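Side-chain contacts in 1,3-alpha-isomaltosidase (Kribbella flavida DSM 17836, PDB 5X3I), which hydrolyses the alpha-1,3-glucosidic linkages of the cyclic tetrasaccharide cyclobis-(1-6)-alpha-nigerosyl to yield isomaltose during intracellular carbohydrate breakdown: residues Pro672-Tyr675 and Leu681-Asn684; Glu702-Asp705 and Asp710-Pro713; Gly715-Asp720 and Pro727-Ala732. The protein carries 1 engineered substitution. All coordinates share one frame; numbering follows the deposited sequence.

In the fold
All three contacts belong to the beta-rich C-terminal domain of this family 31 glycoside hydrolase, away from the active site. Contact 1 is fully buried and lies nearest the body of the chain; contact 2 is partly exposed, at the outer strand of the same antiparallel sheet. Strand 728-731 of contact 3 runs between them, hydrogen-bonded through its backbone to 681-683 on one flank and to 703-705 on the other. Contacts 1 and 2 are strand pairings, one backed by a ring over an isoleucine and the other by a surface salt bridge. Contact 3 instead packs side chains between two sheets, and Arg719 lies there close to Asp705 of contact 2.

Contact 1 of 3, residues Pro672-Tyr675 and Leu681-Asn684; sequences PYQY and LLIN
Tyr675 and Ile683 form an antiparallel hydrogen-bonded pair, and their side chains meet on the same face of the sheet. The bond from Ile683 N to Tyr675 O is short, 2.7 Å. Its companion from Tyr675 N to Ile683 O is longer, 3.2 Å. The tyrosine ring lies against the isoleucine: Ile683 CB sits over one ring face, 3.9 Å from the centroid, in a CH-pi contact shifted toward the rim. Ile683 CG1 touches CE2 of Tyr675 at 3.6 Å, while its CG2 reaches the phenolic OH. A chi1 of 59°, which sets CG of Tyr675 between backbone N and carbonyl carbon, folds the ring across toward the neighbouring strand. The OH is held by the carbonyl of Phe588, and Leu552 of helix 541-556 also touches this side chain.

On the other face, Gln674 crosses Asn684, with CG of Gln674 3.6 Å from OD1 of Asn684 and the amide planes 65° apart. The two amides do not bond directly; a water gives a 2.7 Å hydrogen bond to Gln674 OE1 and a weak one to Asn684 OD1. Their stronger protein partners lie on strand 693-698, where Tyr697 N binds Gln674 OE1 and Thr696 OG1 accepts from Asn684 ND2. The apolar Leu682 shares this face and packs on Thr696 and Leu698 of the same strand. Strands 675-677 and 681-683, consecutive and antiparallel with a short connection, form a beta hairpin in the C-terminal beta-sandwich of the family.

Contact 2 of 3, residues Glu702-Asp705 and Asp710-Pro713; sequences EWID and DRVP. With SO4 (sulfate ion), chain K.
A beta hairpin, strands 703-705 and 711-712, brings Glu702 and Arg711 together at the outer edge of the C-terminal antiparallel sheet. Trp703 and Val712 are its hydrogen-bonded pair, joined by Val712 N to Trp703 O at 2.9 Å. Nearer the turn, Asp705 N binds Asp710 O, also at 2.9 Å. Between these bonds lies the non-hydrogen-bonded pair Ile704 and Arg711, whose CA atoms approach to 4.4 Å; Ile704 CG1 rests 4.3 Å from Arg711 CG.

Arg711 bends at chi2 (-116°), which carries its guanidinium back along the hairpin to Glu702. There NH1 of Arg711 meets OE1 of Glu702 at 2.6 Å in a salt bridge. The carboxylate comes to the guanidinium edge, its own plane turned by 60°, a one-point grip rather than a paired, coplanar one. Backbone N of Glu702 donates to O4 of a sulfate ion at 2.7 Å; Ser733 OG binds the same ion, probably a guest from the crystallisation liquor.

On the face of Trp703 and Val712, the indole NE1 is satisfied by Pro699 O, and both side chains pack on Leu698. Asp705 turns to Arg719, in a pairing of doubtful geometry. The Glu702-Arg711 bridge lies at the exposed rim, where solvent would probably weaken it, while the indole is secured by burial and a backbone carbonyl.

Contact 3 of 3, residues Gly715-Asp720 and Pro727-Ala732; sequences GLVTRD and PVYCRA. With SO4 (sulfate ion), chain J.
Packing of aliphatic carbons around the phenolic end of Tyr729 carries most of this contact. Arg719 CD and Tyr729 OH lie 3.6 Å apart, and CG of Arg719 is equally near; Val717 CG1 comes to 3.8 Å from the same oxygen. Both side chains reach the ring obliquely, Val717 from the opposite direction and Arg719 sliding past it. Pro727 adds a looser touch, its CB 4.2 Å from Arg719 CD. Arg719 turns at chi1 (57°) to run its CG and CD alongside the phenol.

The polar link across the segments is a water at the ring edge, in plane. It is hydrogen-bonded to Tyr729 OH at 2.8 Å and donates a longer bond, 3.2 Å, to Val717 O, tying the phenol to the opposing backbone without a direct bond.

Charged groups point elsewhere. Arg719 NE donates to the carbonyl of Asp720 at 3.1 Å, while NH2 lies close to Asp705 OD2, consistent with a salt bridge whose exact geometry is doubtful. Far from Val717, Arg731 spreads NH1 and NH2 over two oxygens of a sulfate, with NH2 to O3 at 2.9 Å; Glu680 is a second partner of NH1.

Strand 715-720 pairs with 693-698 in a two-stranded sheet, whereas strand 728-731 runs between 681-683 and 703-705 in the larger one. Tyr729 extends from the larger sheet toward the smaller, its ring flanked by Trp703 and Asp705, and Pro727 meets Thr696 of strand 693-698.

Contact 1 of 3, residues Pro672-Tyr675 and Leu681-Asn684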
ATOM      1  N   PRO A 672       4.902 -18.133  12.878  1.00 24.48           N
ATOM      2  CA  PRO A 672       4.371 -17.382  11.739  1.00 23.74           C
ATOM      3  C   PRO A 672       5.369 -16.406  11.107  1.00 21.42           C
ATOM      4  O   PRO A 672       5.112 -15.934  10.011  1.00 25.95           O
ATOM      5  CB  PRO A 672       3.185 -16.629  12.350  1.00 22.38           C
ATOM      6  CG  PRO A 672       3.591 -16.411  13.756  1.00 24.54           C
ATOM      7  CD  PRO A 672       4.341 -17.651  14.154  1.00 22.81           C
ATOM      8  N   TYR A 673       6.451 -16.080  11.801  1.00 22.73           N
ATOM      9  CA  TYR A 673       7.434 -15.132  11.275  1.00 19.29           C
ATOM     10  C   TYR A 673       8.584 -15.783  10.494  1.00 23.25           C
ATOM     11  O   TYR A 673       9.403 -15.081   9.891  1.00 23.95           O
ATOM     12  CB  TYR A 673       7.988 -14.289  12.413  1.00 19.00           C
ATOM     13  CG  TYR A 673       6.934 -13.426  13.071  1.00 21.82           C
ATOM     14  CD1 TYR A 673       6.452 -12.285  12.444  1.00 20.28           C
ATOM     15  CD2 TYR A 673       6.423 -13.752  14.318  1.00 23.41           C
ATOM     16  CE1 TYR A 673       5.498 -11.494  13.041  1.00 20.75           C
ATOM     17  CE2 TYR A 673       5.463 -12.971  14.925  1.00 23.87           C
ATOM     18  CZ  TYR A 673       5.000 -11.843  14.284  1.00 24.30           C
ATOM     19  OH  TYR A 673       4.042 -11.059  14.889  1.00 25.30           O
ATOM     20  N   GLN A 674       8.638 -17.114  10.515  1.00 23.83           N
ATOM     21  CA  GLN A 674       9.599 -17.883   9.729  1.00 20.54           C
ATOM     22  C   GLN A 674       9.175 -17.981   8.285  1.00 18.68           C
ATOM     23  O   GLN A 674       7.989 -17.981   7.985  1.00 26.31           O
ATOM     24  CB  GLN A 674       9.759 -19.305  10.273  1.00 22.51           C
ATOM     25  CG  GLN A 674      10.369 -19.401  11.627  1.00 25.73           C
ATOM     26  CD  GLN A 674      10.596 -20.833  12.051  1.00 22.63           C
ATOM     27  OE1 GLN A 674      11.085 -21.083  13.143  1.00 25.97           O
ATOM     28  NE2 GLN A 674      10.249 -21.774  11.188  1.00 19.52           N
ATOM     29  N   TYR A 675      10.141 -18.086   7.390  1.00 19.17           N
ATOM     30  CA  TYR A 675       9.828 -18.293   5.987  1.00 18.45           C
ATOM     31  C   TYR A 675      10.995 -18.884   5.227  1.00 17.99           C
ATOM     32  O   TYR A 675      12.140 -18.812   5.663  1.00 20.07           O
ATOM     33  CB  TYR A 675       9.398 -16.977   5.331  1.00 18.25           C
ATOM     34  CG  TYR A 675      10.441 -15.891   5.395  1.00 18.51           C
ATOM     35  CD1 TYR A 675      10.555 -15.077   6.513  1.00 17.62           C
ATOM     36  CD2 TYR A 675      11.310 -15.668   4.328  1.00 17.01           C
ATOM     37  CE1 TYR A 675      11.499 -14.083   6.575  1.00 15.26           C
ATOM     38  CE2 TYR A 675      12.252 -14.674   4.378  1.00 16.24           C
ATOM     39  CZ  TYR A 675      12.352 -13.891   5.502  1.00 16.48           C
ATOM     40  OH  TYR A 675      13.299 -12.907   5.558  1.00 18.66           O
ATOM     41  N   LEU A 681      16.456 -21.820   1.388  1.00 19.12           N
ATOM     42  CA  LEU A 681      16.883 -21.189   2.634  1.00 16.30           C
ATOM     43  C   LEU A 681      15.715 -20.870   3.552  1.00 18.77           C
ATOM     44  O   LEU A 681      14.742 -20.274   3.124  1.00 21.87           O
ATOM     45  CB  LEU A 681      17.655 -19.897   2.356  1.00 14.34           C
ATOM     46  CG  LEU A 681      19.001 -19.954   1.630  1.00 17.67           C
ATOM     47  CD1 LEU A 681      19.475 -18.541   1.304  1.00 15.22           C
ATOM     48  CD2 LEU A 681      20.033 -20.685   2.461  1.00 15.29           C
ATOM     49  N   LEU A 682      15.850 -21.227   4.823  1.00 19.49           N
ATOM     50  CA  LEU A 682      14.852 -20.906   5.828  1.00 18.21           C
ATOM     51  C   LEU A 682      15.371 -19.799   6.732  1.00 18.64           C
ATOM     52  O   LEU A 682      16.454 -19.898   7.312  1.00 21.50           O
ATOM     53  CB  LEU A 682      14.478 -22.153   6.639  1.00 19.90           C
ATOM     54  CG  LEU A 682      13.268 -22.052   7.571  1.00 19.57           C
ATOM     55  CD1 LEU A 682      12.621 -23.403   7.732  1.00 23.43           C
ATOM     56  CD2 LEU A 682      13.678 -21.523   8.920  1.00 20.08           C
ATOM     57  N   ILE A 683      14.588 -18.739   6.840  1.00 19.39           N
ATOM     58  CA  ILE A 683      14.977 -17.560   7.592  1.00 18.05           C
ATOM     59  C   ILE A 683      14.139 -17.428   8.860  1.00 18.24           C
ATOM     60  O   ILE A 683      12.947 -17.707   8.839  1.00 20.94           O
ATOM     61  CB  ILE A 683      14.809 -16.284   6.748  1.00 15.31           C
ATOM     62  CG1 ILE A 683      15.258 -16.519   5.302  1.00 14.80           C
ATOM     63  CG2 ILE A 683      15.522 -15.118   7.395  1.00 17.72           C
ATOM     64  CD1 ILE A 683      16.706 -16.954   5.159  1.00 18.19           C
ATOM     65  N   ASN A 684      14.762 -16.999   9.949  1.00 19.23           N
ATOM     66  CA  ASN A 684      14.046 -16.747  11.192  1.00 19.57           C
ATOM     67  C   ASN A 684      14.493 -15.462  11.872  1.00 20.02           C
ATOM     68  O   ASN A 684      15.318 -15.493  12.781  1.00 22.43           O
ATOM     69  CB  ASN A 684      14.216 -17.927  12.153  1.00 22.21           C
ATOM     70  CG  ASN A 684      13.316 -17.822  13.371  1.00 22.93           C
ATOM     71  OD1 ASN A 684      12.394 -17.015  13.405  1.00 25.22           O
ATOM     72  ND2 ASN A 684      13.586 -18.642  14.379  1.00 22.76           N
TER
HETATM   73  O   HOH W   1      10.086 -19.093  14.752  1.00 35.64           O

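Contact 2 of 3, residues Glu702-Asp705 and Asp710-Pro713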
ATOM      1  N   GLU A 702      16.377 -32.350   5.463  1.00 37.23           N
ATOM      2  CA  GLU A 702      17.689 -32.233   6.098  1.00 37.02           C
ATOM      3  C   GLU A 702      18.253 -30.823   5.987  1.00 33.60           C
ATOM      4  O   GLU A 702      18.186 -30.205   4.933  1.00 32.47           O
ATOM      5  CB  GLU A 702      18.670 -33.230   5.488  1.00 41.76           C
ATOM      6  CG  GLU A 702      18.231 -34.677   5.604  1.00 48.47           C
ATOM      7  CD  GLU A 702      19.404 -35.623   5.725  1.00 57.66           C
ATOM      8  OE1 GLU A 702      20.196 -35.459   6.677  1.00 62.11           O
ATOM      9  OE2 GLU A 702      19.539 -36.521   4.868  1.00 64.56           O
ATOM     10  N   TRP A 703      18.836 -30.334   7.074  1.00 32.12           N
ATOM     11  CA  TRP A 703      19.215 -28.937   7.162  1.00 32.20           C
ATOM     12  C   TRP A 703      20.658 -28.709   7.583  1.00 31.31           C
ATOM     13  O   TRP A 703      21.258 -29.511   8.298  1.00 30.75           O
ATOM     14  CB  TRP A 703      18.286 -28.214   8.136  1.00 28.16           C
ATOM     15  CG  TRP A 703      16.864 -28.255   7.705  1.00 32.82           C
ATOM     16  CD1 TRP A 703      15.921 -29.169   8.074  1.00 32.46           C
ATOM     17  CD2 TRP A 703      16.216 -27.353   6.803  1.00 35.07           C
ATOM     18  NE1 TRP A 703      14.729 -28.891   7.462  1.00 32.92           N
ATOM     19  CE2 TRP A 703      14.881 -27.780   6.677  1.00 33.89           C
ATOM     20  CE3 TRP A 703      16.635 -26.225   6.089  1.00 30.12           C
ATOM     21  CZ2 TRP A 703      13.964 -27.120   5.869  1.00 30.49           C
ATOM     22  CZ3 TRP A 703      15.724 -25.573   5.291  1.00 27.09           C
ATOM     23  CH2 TRP A 703      14.402 -26.020   5.186  1.00 29.86           C
ATOM     24  N   ILE A 704      21.193 -27.580   7.139  1.00 27.57           N
ATOM     25  CA  ILE A 704      22.524 -27.146   7.511  1.00 26.19           C
ATOM     26  C   ILE A 704      22.490 -25.718   8.026  1.00 23.74           C
ATOM     27  O   ILE A 704      21.883 -24.846   7.402  1.00 24.46           O
ATOM     28  CB  ILE A 704      23.483 -27.263   6.320  1.00 26.49           C
ATOM     29  CG1 ILE A 704      23.953 -28.712   6.196  1.00 31.52           C
ATOM     30  CG2 ILE A 704      24.666 -26.316   6.475  1.00 24.23           C
ATOM     31  CD1 ILE A 704      24.627 -29.025   4.909  1.00 34.97           C
ATOM     32  N   ASP A 705      23.109 -25.492   9.179  1.00 21.81           N
ATOM     33  CA  ASP A 705      23.262 -24.151   9.715  1.00 23.35           C
ATOM     34  C   ASP A 705      24.283 -23.416   8.845  1.00 27.21           C
ATOM     35  O   ASP A 705      25.434 -23.831   8.763  1.00 26.52           O
ATOM     36  CB  ASP A 705      23.718 -24.222  11.178  1.00 24.66           C
ATOM     37  CG  ASP A 705      23.830 -22.861  11.843  1.00 27.03           C
ATOM     38  OD1 ASP A 705      23.953 -21.831  11.150  1.00 29.77           O
ATOM     39  OD2 ASP A 705      23.804 -22.821  13.089  1.00 28.17           O
ATOM     40  N   ASP A 710      27.448 -26.780   9.857  1.00 28.71           N
ATOM     41  CA  ASP A 710      27.108 -28.049  10.511  1.00 32.63           C
ATOM     42  C   ASP A 710      25.692 -28.528  10.203  1.00 31.21           C
ATOM     43  O   ASP A 710      24.768 -27.727  10.092  1.00 30.60           O
ATOM     44  CB  ASP A 710      27.259 -27.935  12.028  1.00 30.83           C
ATOM     45  CG  ASP A 710      28.679 -27.681  12.454  1.00 31.67           C
ATOM     46  OD1 ASP A 710      29.611 -28.031  11.702  1.00 33.53           O
ATOM     47  OD2 ASP A 710      28.858 -27.133  13.553  1.00 34.78           O
ATOM     48  N   ARG A 711      25.533 -29.840  10.067  1.00 33.96           N
ATOM     49  CA  ARG A 711      24.210 -30.441   9.949  1.00 33.16           C
ATOM     50  C   ARG A 711      23.401 -30.156  11.195  1.00 31.25           C
ATOM     51  O   ARG A 711      23.944 -30.040  12.287  1.00 31.09           O
ATOM     52  CB  ARG A 711      24.297 -31.949   9.734  1.00 42.27           C
ATOM     53  CG  ARG A 711      24.832 -32.350   8.385  1.00 47.74           C
ATOM     54  CD  ARG A 711      23.791 -33.100   7.587  1.00 52.57           C
ATOM     55  NE  ARG A 711      24.273 -33.397   6.243  1.00 62.17           N
ATOM     56  CZ  ARG A 711      23.577 -34.059   5.327  1.00 68.99           C
ATOM     57  NH1 ARG A 711      22.358 -34.502   5.610  1.00 63.89           N
ATOM     58  NH2 ARG A 711      24.099 -34.278   4.126  1.00 70.92           N
ATOM     59  N   VAL A 712      22.098 -30.020  11.020  1.00 32.74           N
ATOM     60  CA  VAL A 712      21.209 -29.803  12.144  1.00 30.25           C
ATOM     61  C   VAL A 712      19.952 -30.653  11.952  1.00 30.91           C
ATOM     62  O   VAL A 712      19.445 -30.781  10.841  1.00 34.12           O
ATOM     63  CB  VAL A 712      20.878 -28.303  12.271  1.00 32.24           C
ATOM     64  CG1 VAL A 712      19.540 -28.089  12.898  1.00 36.03           C
ATOM     65  CG2 VAL A 712      21.964 -27.587  13.059  1.00 31.47           C
ATOM     66  N   PRO A 713      19.446 -31.253  13.035  1.00 34.04           N
ATOM     67  CA  PRO A 713      18.267 -32.096  12.847  1.00 34.03           C
ATOM     68  C   PRO A 713      17.003 -31.264  12.690  1.00 31.33           C
ATOM     69  O   PRO A 713      16.924 -30.171  13.238  1.00 32.33           O
ATOM     70  CB  PRO A 713      18.227 -32.926  14.131  1.00 38.29           C
ATOM     71  CG  PRO A 713      18.860 -32.046  15.145  1.00 38.35           C
ATOM     72  CD  PRO A 713      19.934 -31.280  14.424  1.00 30.25           C
TER
HETATM   73  S   SO4 K 809      17.297 -32.253   1.546  1.00 64.13           S
HETATM   74  O1  SO4 K 809      18.490 -33.083   1.670  1.00 58.22           O
HETATM   75  O2  SO4 K 809      17.642 -31.077   0.762  1.00 49.31           O
HETATM   76  O3  SO4 K 809      16.235 -32.997   0.877  1.00 67.24           O
HETATM   77  O4  SO4 K 809      16.830 -31.854   2.870  1.00 49.95           O

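Contact 3 of 3, residues Gly715-Asp720 and Pro727-Ala732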
ATOM      1  N   GLY A 715      13.058 -30.198  13.313  1.00 30.47           N
ATOM      2  CA  GLY A 715      12.481 -29.916  14.615  1.00 30.28           C
ATOM      3  C   GLY A 715      12.970 -28.597  15.177  1.00 30.24           C
ATOM      4  O   GLY A 715      13.494 -27.760  14.447  1.00 32.41           O
ATOM      5  N   LEU A 716      12.746 -28.381  16.465  1.00 28.37           N
ATOM      6  CA  LEU A 716      13.150 -27.143  17.108  1.00 28.55           C
ATOM      7  C   LEU A 716      14.658 -27.082  17.268  1.00 36.87           C
ATOM      8  O   LEU A 716      15.277 -28.026  17.756  1.00 39.09           O
ATOM      9  CB  LEU A 716      12.480 -27.002  18.470  1.00 31.33           C
ATOM     10  CG  LEU A 716      10.959 -26.896  18.464  1.00 35.86           C
ATOM     11  CD1 LEU A 716      10.426 -26.838  19.887  1.00 31.23           C
ATOM     12  CD2 LEU A 716      10.521 -25.674  17.680  1.00 32.09           C
ATOM     13  N   VAL A 717      15.248 -25.969  16.848  1.00 32.52           N
ATOM     14  CA  VAL A 717      16.682 -25.763  16.976  1.00 27.53           C
ATOM     15  C   VAL A 717      16.955 -24.430  17.629  1.00 29.06           C
ATOM     16  O   VAL A 717      16.420 -23.411  17.206  1.00 32.35           O
ATOM     17  CB  VAL A 717      17.392 -25.782  15.619  1.00 31.12           C
ATOM     18  CG1 VAL A 717      18.905 -25.834  15.819  1.00 33.98           C
ATOM     19  CG2 VAL A 717      16.918 -26.941  14.793  1.00 35.63           C
ATOM     20  N   THR A 718      17.801 -24.431  18.648  1.00 28.56           N
ATOM     21  CA  THR A 718      18.182 -23.198  19.308  1.00 26.76           C
ATOM     22  C   THR A 718      19.657 -22.907  19.058  1.00 29.59           C
ATOM     23  O   THR A 718      20.489 -23.798  19.155  1.00 31.69           O
ATOM     24  CB  THR A 718      17.906 -23.274  20.817  1.00 26.81           C
ATOM     25  OG1 THR A 718      16.505 -23.459  21.026  1.00 30.50           O
ATOM     26  CG2 THR A 718      18.350 -22.008  21.506  1.00 27.58           C
ATOM     27  N   ARG A 719      19.975 -21.666  18.707  1.00 29.36           N
ATOM     28  CA  ARG A 719      21.363 -21.265  18.542  1.00 26.94           C
ATOM     29  C   ARG A 719      21.569 -19.876  19.108  1.00 29.83           C
ATOM     30  O   ARG A 719      20.603 -19.167  19.379  1.00 30.40           O
ATOM     31  CB  ARG A 719      21.779 -21.310  17.071  1.00 28.02           C
ATOM     32  CG  ARG A 719      20.937 -20.462  16.131  1.00 29.11           C
ATOM     33  CD  ARG A 719      21.699 -20.155  14.850  1.00 29.81           C
ATOM     34  NE  ARG A 719      22.910 -19.411  15.162  1.00 31.29           N
ATOM     35  CZ  ARG A 719      24.143 -19.840  14.936  1.00 26.48           C
ATOM     36  NH1 ARG A 719      25.164 -19.081  15.282  1.00 31.09           N
ATOM     37  NH2 ARG A 719      24.359 -21.009  14.354  1.00 35.43           N
ATOM     38  N   ASP A 720      22.824 -19.488  19.298  1.00 29.38           N
ATOM     39  CA  ASP A 720      23.131 -18.147  19.772  1.00 30.32           C
ATOM     40  C   ASP A 720      22.846 -17.108  18.700  1.00 29.53           C
ATOM     41  O   ASP A 720      23.035 -17.363  17.514  1.00 29.35           O
ATOM     42  CB  ASP A 720      24.588 -18.044  20.210  1.00 32.22           C
ATOM     43  CG  ASP A 720      24.894 -18.919  21.395  1.00 32.57           C
ATOM     44  OD1 ASP A 720      23.942 -19.340  22.073  1.00 34.36           O
ATOM     45  OD2 ASP A 720      26.083 -19.182  21.650  1.00 40.65           O
ATOM     46  N   PRO A 727      19.284 -16.390  12.364  1.00 20.72           N
ATOM     47  CA  PRO A 727      19.278 -17.815  12.034  1.00 18.98           C
ATOM     48  C   PRO A 727      18.821 -18.070  10.614  1.00 19.85           C
ATOM     49  O   PRO A 727      17.769 -17.594  10.205  1.00 22.98           O
ATOM     50  CB  PRO A 727      18.300 -18.408  13.058  1.00 20.70           C
ATOM     51  CG  PRO A 727      18.380 -17.479  14.217  1.00 20.98           C
ATOM     52  CD  PRO A 727      18.551 -16.110  13.611  1.00 21.28           C
ATOM     53  N   VAL A 728      19.621 -18.835   9.885  1.00 19.85           N
ATOM     54  CA  VAL A 728      19.367 -19.177   8.501  1.00 16.93           C
ATOM     55  C   VAL A 728      19.821 -20.609   8.290  1.00 19.39           C
ATOM     56  O   VAL A 728      20.893 -20.993   8.736  1.00 23.61           O
ATOM     57  CB  VAL A 728      20.119 -18.250   7.515  1.00 18.24           C
ATOM     58  CG1 VAL A 728      19.984 -18.759   6.084  1.00 16.62           C
ATOM     59  CG2 VAL A 728      19.635 -16.830   7.624  1.00 17.06           C
ATOM     60  N   TYR A 729      19.011 -21.392   7.602  1.00 21.22           N
ATOM     61  CA  TYR A 729      19.320 -22.790   7.391  1.00 18.82           C
ATOM     62  C   TYR A 729      19.130 -23.133   5.932  1.00 18.40           C
ATOM     63  O   TYR A 729      18.212 -22.649   5.292  1.00 23.37           O
ATOM     64  CB  TYR A 729      18.446 -23.677   8.291  1.00 20.43           C
ATOM     65  CG  TYR A 729      18.672 -23.406   9.758  1.00 18.54           C
ATOM     66  CD1 TYR A 729      19.633 -24.106  10.470  1.00 20.19           C
ATOM     67  CD2 TYR A 729      17.950 -22.432  10.422  1.00 20.05           C
ATOM     68  CE1 TYR A 729      19.864 -23.848  11.799  1.00 20.04           C
ATOM     69  CE2 TYR A 729      18.167 -22.172  11.758  1.00 20.15           C
ATOM     70  CZ  TYR A 729      19.127 -22.885  12.439  1.00 22.72           C
ATOM     71  OH  TYR A 729      19.357 -22.629  13.762  1.00 25.62           O
ATOM     72  N   CYS A 730      20.013 -23.969   5.410  1.00 20.07           N
ATOM     73  CA  CYS A 730      19.971 -24.343   4.012  1.00 21.69           C
ATOM     74  C   CYS A 730      19.632 -25.815   3.868  1.00 24.56           C
ATOM     75  O   CYS A 730      20.073 -26.636   4.664  1.00 26.48           O
ATOM     76  CB  CYS A 730      21.312 -24.035   3.333  1.00 19.41           C
ATOM     77  SG  CYS A 730      21.379 -24.425   1.590  1.00 23.98           S
ATOM     78  N   ARG A 731      18.842 -26.140   2.854  1.00 24.34           N
ATOM     79  CA  ARG A 731      18.556 -27.529   2.542  1.00 28.84           C
ATOM     80  C   ARG A 731      19.869 -28.220   2.213  1.00 31.27           C
ATOM     81  O   ARG A 731      20.628 -27.748   1.366  1.00 31.31           O
ATOM     82  CB  ARG A 731      17.567 -27.644   1.381  1.00 28.99           C
ATOM     83  CG  ARG A 731      16.163 -27.166   1.728  1.00 30.33           C
ATOM     84  CD  ARG A 731      15.222 -27.230   0.533  1.00 31.64           C
ATOM     85  NE  ARG A 731      14.972 -28.595   0.091  1.00 41.85           N
ATOM     86  CZ  ARG A 731      15.342 -29.087  -1.087  1.00 48.40           C
ATOM     87  NH1 ARG A 731      15.982 -28.328  -1.965  1.00 43.71           N
ATOM     88  NH2 ARG A 731      15.066 -30.348  -1.393  1.00 53.94           N
ATOM     89  N   ALA A 732      20.128 -29.331   2.893  1.00 32.52           N
ATOM     90  CA  ALA A 732      21.422 -29.997   2.838  1.00 31.45           C
ATOM     91  C   ALA A 732      21.849 -30.326   1.418  1.00 30.38           C
ATOM     92  O   ALA A 732      23.009 -30.176   1.069  1.00 32.60           O
ATOM     93  CB  ALA A 732      21.393 -31.258   3.682  1.00 34.89           C
TER
HETATM   94  S   SO4 J 808      17.016 -31.338  -4.584  1.00 77.61           S
HETATM   95  O1  SO4 J 808      18.244 -32.123  -4.574  1.00 67.42           O
HETATM   96  O2  SO4 J 808      16.389 -31.419  -5.898  1.00 73.04           O
HETATM   97  O3  SO4 J 808      16.100 -31.863  -3.576  1.00 70.01           O
HETATM   98  O4  SO4 J 808      17.327 -29.947  -4.277  1.00 57.76           O
HETATM   99  O   HOH W   2      17.637 -21.051  15.373  1.00 27.43           O